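Long-range contacts in Alp7A (Bacillus subtilis, PDB 5EC0), which is a plasmid-borne, actin-like protein of the bacterial cytoskeleton that binds ADP and probably polymerises into filaments that segregate the plasmid: residues 6-11 against 125-130; 16-21 against 364-369. All blocks are in the same frame, centred on the assembly; numbering follows the deposited sequence.

Contact 1: 6-11 against 125-130; sequences MNVDFG and FQTMLP
Gln126 N gives its hydrogen to Met6 O (2.7 Å), and Val8 N returns the bond to Gln126 O, so both backbone polar groups of Gln126 are spent on strand 6-10 in parallel register. The next link is made by a side chain: Thr127 OG1 donates to Val8 O (2.9 Å) from above the carbonyl plane, its chi1 of -174° swinging the hydroxyl over beside its own carbonyl carbon. Farther along, one water bridges Phe10 N and Met128 O where the strands part. Beside the backbone, the Asn7 and Gln126 side chains run the same way, their amide planes 42° apart. Gln126 NE2 reaches Asn7 OD1 (2.9 Å) with a fairly straight N-H; OD1 lies in the Gln126 amide plane, but the donor stands above the Asn7 carbonyl plane. Gln126 OE1 bonds to Arg178, and Asn7 ND2 to Glu370 and Ser373. A leucine in place of Gln126 would probably leave Asn7 OD1 without this donor and Arg178 without the side-chain oxygen it donates to. On the other face, Met6 SD lies at the edge of the Phe125 ring, a Met-aromatic contact, and Val8 CG2 touches Phe125 CE2 (3.7 Å). Back on the Asn7 side, Met128 CE ends against Asp9 CG (3.4 Å). As in other actin-like ATPases, the first strand runs into a nucleotide-binding turn: Asp9 is close to the bound magnesium ion and Gly11 touches ADP. Phe101 and Phe151 surround Phe125; helix 140-149 packs on Phe10 and Thr127, helix 364-386 on Asp9, Gln126 and Met128, and strand 14-19 continues the sheet on the side of strand 2-10 away from 125-129.

Contact 2: 16-21 against 364-369; sequences MNLIDG and LNLYGL
Leu366 meets the strand with its whole branched end: CG sits 3.8 Å from Leu18 CD1, and CD2 lies 3.9 Å from Met16 CB. With chi1 at -175°, the CG of Leu366 stands opposite its own backbone N, and the two methyls spread over the strand, CD1 resting 4.0 Å from Leu18 N and CD2 the same distance from Asn17 N. The leucine thus presses on backbone as well as on side chains. Leu18 slants across it, and the same CD1 methyl that meets Leu366 also approaches Tyr367 CD1 (4.1 Å), the two side chains crossing nearly at right angles. Between the side chains it is carbon against carbon. Met16 and Leu18, two residues apart on the strand, both point at the helix, whereas Asn17 between them turns to the far side of the sheet, where it touches Phe24 and Val8. This is a helix laid on the face of a sheet, as expected for the actin-like ATPase fold: the axes of strand 16-19 and helix 364-369 come within 9.0 Å and run the same way, 28° apart. Behind the first shell, Phe192 stacks edge-to-face with the Tyr367 ring, and Ala187 of helix 185-189 touches it. One turn is fastened by Asn365, whose OD1 accepts from Ser181 N and whose ND2 bonds to Asp212. On the strand side, Phe23 touches Leu18, and Arg362 and Leu363, just ahead of the helix, touch Met16.

Overall arrangement
From the N terminus, strand 2-10 turns directly into strand 14-19, its antiparallel neighbour. Contact 1 then closes a loop of 113 residues, bringing strand 119-129 to the other side of 2-10; contact 2 closes a far longer one of 342 residues, bringing the C-terminal helix 364-386 onto 14-19. The segments alternate along the chain, so the loops cross, and the contact centres lie about 8 Å apart. They meet through probable backbone hydrogen bonds, Asp9 with Met16 and Asn7 with Leu18, and a weak bond from Gln126 to Leu369. Together they join three strands of one sheet to the helix that ends the chain, near the nucleotide.

Contact 1: 6-11 against 125-130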
# COMPACT_ATOMS: atom_id res chain seq x y z
N MET A 6 -6.33 -9.59 -9.86
CA MET A 6 -5.10 -8.94 -9.44
C MET A 6 -5.38 -7.55 -8.88
O MET A 6 -5.91 -6.68 -9.56
CB MET A 6 -4.10 -8.84 -10.59
CG MET A 6 -2.85 -8.07 -10.21
SD MET A 6 -1.60 -8.27 -11.46
CE MET A 6 -0.23 -7.37 -10.73
N ASN A 7 -5.00 -7.38 -7.61
CA ASN A 7 -5.26 -6.18 -6.84
C ASN A 7 -3.96 -5.51 -6.43
O ASN A 7 -3.08 -6.15 -5.87
CB ASN A 7 -6.10 -6.52 -5.62
CG ASN A 7 -7.47 -7.05 -6.00
OD1 ASN A 7 -8.21 -6.42 -6.77
ND2 ASN A 7 -7.82 -8.22 -5.48
N VAL A 8 -3.83 -4.22 -6.70
CA VAL A 8 -2.55 -3.54 -6.53
C VAL A 8 -2.73 -2.29 -5.70
O VAL A 8 -3.63 -1.49 -5.96
CB VAL A 8 -1.91 -3.18 -7.89
CG1 VAL A 8 -0.71 -2.31 -7.72
CG2 VAL A 8 -1.53 -4.45 -8.66
N ASP A 9 -1.88 -2.15 -4.68
CA ASP A 9 -1.73 -0.94 -3.88
C ASP A 9 -0.39 -0.31 -4.29
O ASP A 9 0.67 -0.81 -3.92
CB ASP A 9 -1.75 -1.28 -2.38
CG ASP A 9 -1.78 -0.04 -1.48
OD1 ASP A 9 -1.35 1.06 -1.90
OD2 ASP A 9 -2.24 -0.17 -0.33
N PHE A 10 -0.43 0.76 -5.09
CA PHE A 10 0.80 1.49 -5.40
C PHE A 10 1.14 2.44 -4.26
O PHE A 10 0.86 3.64 -4.33
CB PHE A 10 0.68 2.27 -6.71
CG PHE A 10 0.49 1.42 -7.93
CD1 PHE A 10 1.54 0.65 -8.42
CD2 PHE A 10 -0.72 1.41 -8.61
CE1 PHE A 10 1.38 -0.13 -9.55
CE2 PHE A 10 -0.89 0.63 -9.74
CZ PHE A 10 0.16 -0.14 -10.21
N GLY A 11 1.72 1.92 -3.18
CA GLY A 11 2.07 2.76 -2.04
C GLY A 11 3.26 3.64 -2.33
O GLY A 11 3.92 3.50 -3.36
N PHE A 125 -8.25 -6.71 -13.15
CA PHE A 125 -7.20 -5.93 -12.51
C PHE A 125 -7.85 -4.82 -11.72
O PHE A 125 -8.78 -4.16 -12.20
CB PHE A 125 -6.22 -5.35 -13.55
CG PHE A 125 -5.15 -4.44 -12.96
CD1 PHE A 125 -5.37 -3.08 -12.79
CD2 PHE A 125 -3.90 -4.96 -12.60
CE1 PHE A 125 -4.39 -2.26 -12.26
CE2 PHE A 125 -2.91 -4.14 -12.07
CZ PHE A 125 -3.15 -2.80 -11.90
N GLN A 126 -7.34 -4.58 -10.52
CA GLN A 126 -7.90 -3.54 -9.69
C GLN A 126 -6.78 -2.83 -8.94
O GLN A 126 -5.86 -3.46 -8.39
CB GLN A 126 -8.93 -4.14 -8.73
CG GLN A 126 -10.01 -3.22 -8.30
CD GLN A 126 -11.05 -3.88 -7.41
OE1 GLN A 126 -12.18 -3.40 -7.32
NE2 GLN A 126 -10.67 -4.98 -6.74
N THR A 127 -6.85 -1.51 -8.96
CA THR A 127 -5.96 -0.69 -8.14
C THR A 127 -6.79 0.47 -7.57
O THR A 127 -8.02 0.36 -7.44
CB THR A 127 -4.71 -0.21 -8.95
OG1 THR A 127 -3.81 0.46 -8.07
CG2 THR A 127 -5.08 0.72 -10.13
N MET A 128 -6.13 1.55 -7.17
CA MET A 128 -6.84 2.66 -6.54
C MET A 128 -5.99 3.92 -6.63
O MET A 128 -4.83 3.86 -7.01
CB MET A 128 -7.19 2.32 -5.08
CG MET A 128 -6.09 1.56 -4.36
SD MET A 128 -6.49 0.90 -2.72
CE MET A 128 -5.06 -0.12 -2.45
N LEU A 129 -6.58 5.07 -6.29
CA LEU A 129 -5.86 6.35 -6.29
C LEU A 129 -5.92 7.03 -4.92
O LEU A 129 -6.94 6.97 -4.24
CB LEU A 129 -6.43 7.30 -7.34
CG LEU A 129 -6.07 7.02 -8.80
CD1 LEU A 129 -6.67 8.11 -9.67
CD2 LEU A 129 -4.56 6.95 -8.96
N PRO A 130 -4.83 7.69 -4.53
CA PRO A 130 -4.79 8.44 -3.25
C PRO A 130 -5.69 9.67 -3.27
O PRO A 130 -5.88 10.31 -4.31
CB PRO A 130 -3.31 8.84 -3.11
CG PRO A 130 -2.78 8.90 -4.54
CD PRO A 130 -3.57 7.83 -5.30
O HOH W 1 -2.79 2.53 -5.06

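Contact 2: 16-21 against 364-369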
# COMPACT_ATOMS: atom_id res chain seq x y z
N MET A 16 2.35 -3.20 -3.29
CA MET A 16 1.83 -4.45 -2.72
C MET A 16 0.74 -4.96 -3.62
O MET A 16 -0.03 -4.16 -4.18
CB MET A 16 1.30 -4.24 -1.29
CG MET A 16 2.18 -3.33 -0.41
SD MET A 16 1.49 -3.15 1.23
CE MET A 16 -0.10 -2.47 0.81
N ASN A 17 0.63 -6.27 -3.76
CA ASN A 17 -0.40 -6.71 -4.66
C ASN A 17 -0.89 -8.10 -4.20
O ASN A 17 -0.14 -8.88 -3.62
CB ASN A 17 0.16 -6.73 -6.11
CG ASN A 17 1.18 -7.82 -6.32
OD1 ASN A 17 0.85 -9.00 -6.32
ND2 ASN A 17 2.42 -7.46 -6.13
N LEU A 18 -2.14 -8.42 -4.51
CA LEU A 18 -2.58 -9.79 -4.34
C LEU A 18 -2.92 -10.37 -5.70
O LEU A 18 -3.72 -9.80 -6.46
CB LEU A 18 -3.80 -9.87 -3.42
CG LEU A 18 -3.71 -9.54 -1.93
CD1 LEU A 18 -5.11 -9.21 -1.38
CD2 LEU A 18 -3.12 -10.73 -1.22
N ILE A 19 -2.32 -11.50 -6.02
CA ILE A 19 -2.57 -12.16 -7.29
C ILE A 19 -3.14 -13.53 -7.02
O ILE A 19 -2.46 -14.39 -6.48
CB ILE A 19 -1.28 -12.29 -8.13
CG1 ILE A 19 -0.65 -10.91 -8.32
CG2 ILE A 19 -1.59 -12.92 -9.45
CD1 ILE A 19 0.73 -10.95 -8.93
N ASP A 20 -4.41 -13.70 -7.41
CA ASP A 20 -5.23 -14.85 -7.03
C ASP A 20 -5.03 -15.23 -5.57
O ASP A 20 -4.83 -16.40 -5.25
CB ASP A 20 -4.95 -16.06 -7.95
CG ASP A 20 -5.50 -15.87 -9.36
OD1 ASP A 20 -6.47 -15.08 -9.52
OD2 ASP A 20 -4.97 -16.50 -10.30
N GLY A 21 -5.07 -14.23 -4.69
CA GLY A 21 -4.94 -14.45 -3.26
C GLY A 21 -3.51 -14.60 -2.78
O GLY A 21 -3.27 -14.77 -1.58
N LEU A 364 -4.97 -3.03 4.84
CA LEU A 364 -6.44 -2.87 4.81
C LEU A 364 -6.97 -2.39 3.44
O LEU A 364 -7.97 -2.92 2.93
CB LEU A 364 -6.89 -1.90 5.91
CG LEU A 364 -8.32 -2.12 6.41
CD1 LEU A 364 -8.43 -3.49 7.11
CD2 LEU A 364 -8.79 -1.00 7.36
N ASN A 365 -6.32 -1.39 2.84
CA ASN A 365 -6.72 -0.92 1.51
C ASN A 365 -6.71 -2.08 0.49
O ASN A 365 -7.71 -2.32 -0.21
CB ASN A 365 -5.81 0.22 1.02
CG ASN A 365 -6.19 1.59 1.60
OD1 ASN A 365 -7.37 1.91 1.74
ND2 ASN A 365 -5.19 2.39 1.94
N LEU A 366 -5.58 -2.78 0.42
CA LEU A 366 -5.41 -3.95 -0.46
C LEU A 366 -6.51 -5.00 -0.23
O LEU A 366 -7.07 -5.55 -1.18
CB LEU A 366 -4.05 -4.60 -0.22
CG LEU A 366 -3.64 -5.76 -1.12
CD1 LEU A 366 -3.87 -5.41 -2.56
CD2 LEU A 366 -2.14 -6.09 -0.88
N TYR A 367 -6.80 -5.25 1.04
CA TYR A 367 -7.79 -6.22 1.45
C TYR A 367 -9.19 -5.78 1.03
O TYR A 367 -10.03 -6.61 0.69
CB TYR A 367 -7.72 -6.44 2.96
CG TYR A 367 -6.66 -7.42 3.38
CD1 TYR A 367 -5.75 -7.92 2.45
CD2 TYR A 367 -6.57 -7.88 4.69
CE1 TYR A 367 -4.78 -8.83 2.82
CE2 TYR A 367 -5.62 -8.81 5.06
CZ TYR A 367 -4.72 -9.28 4.13
OH TYR A 367 -3.76 -10.19 4.49
N GLY A 368 -9.41 -4.48 1.05
CA GLY A 368 -10.66 -3.90 0.58
C GLY A 368 -10.81 -4.14 -0.90
O GLY A 368 -11.89 -4.49 -1.37
N LEU A 369 -9.72 -3.97 -1.66
CA LEU A 369 -9.75 -4.33 -3.07
C LEU A 369 -10.05 -5.82 -3.22
O LEU A 369 -10.84 -6.22 -4.08
CB LEU A 369 -8.43 -4.01 -3.76
CG LEU A 369 -8.06 -2.55 -3.99
CD1 LEU A 369 -6.81 -2.41 -4.87
CD2 LEU A 369 -9.25 -1.75 -4.59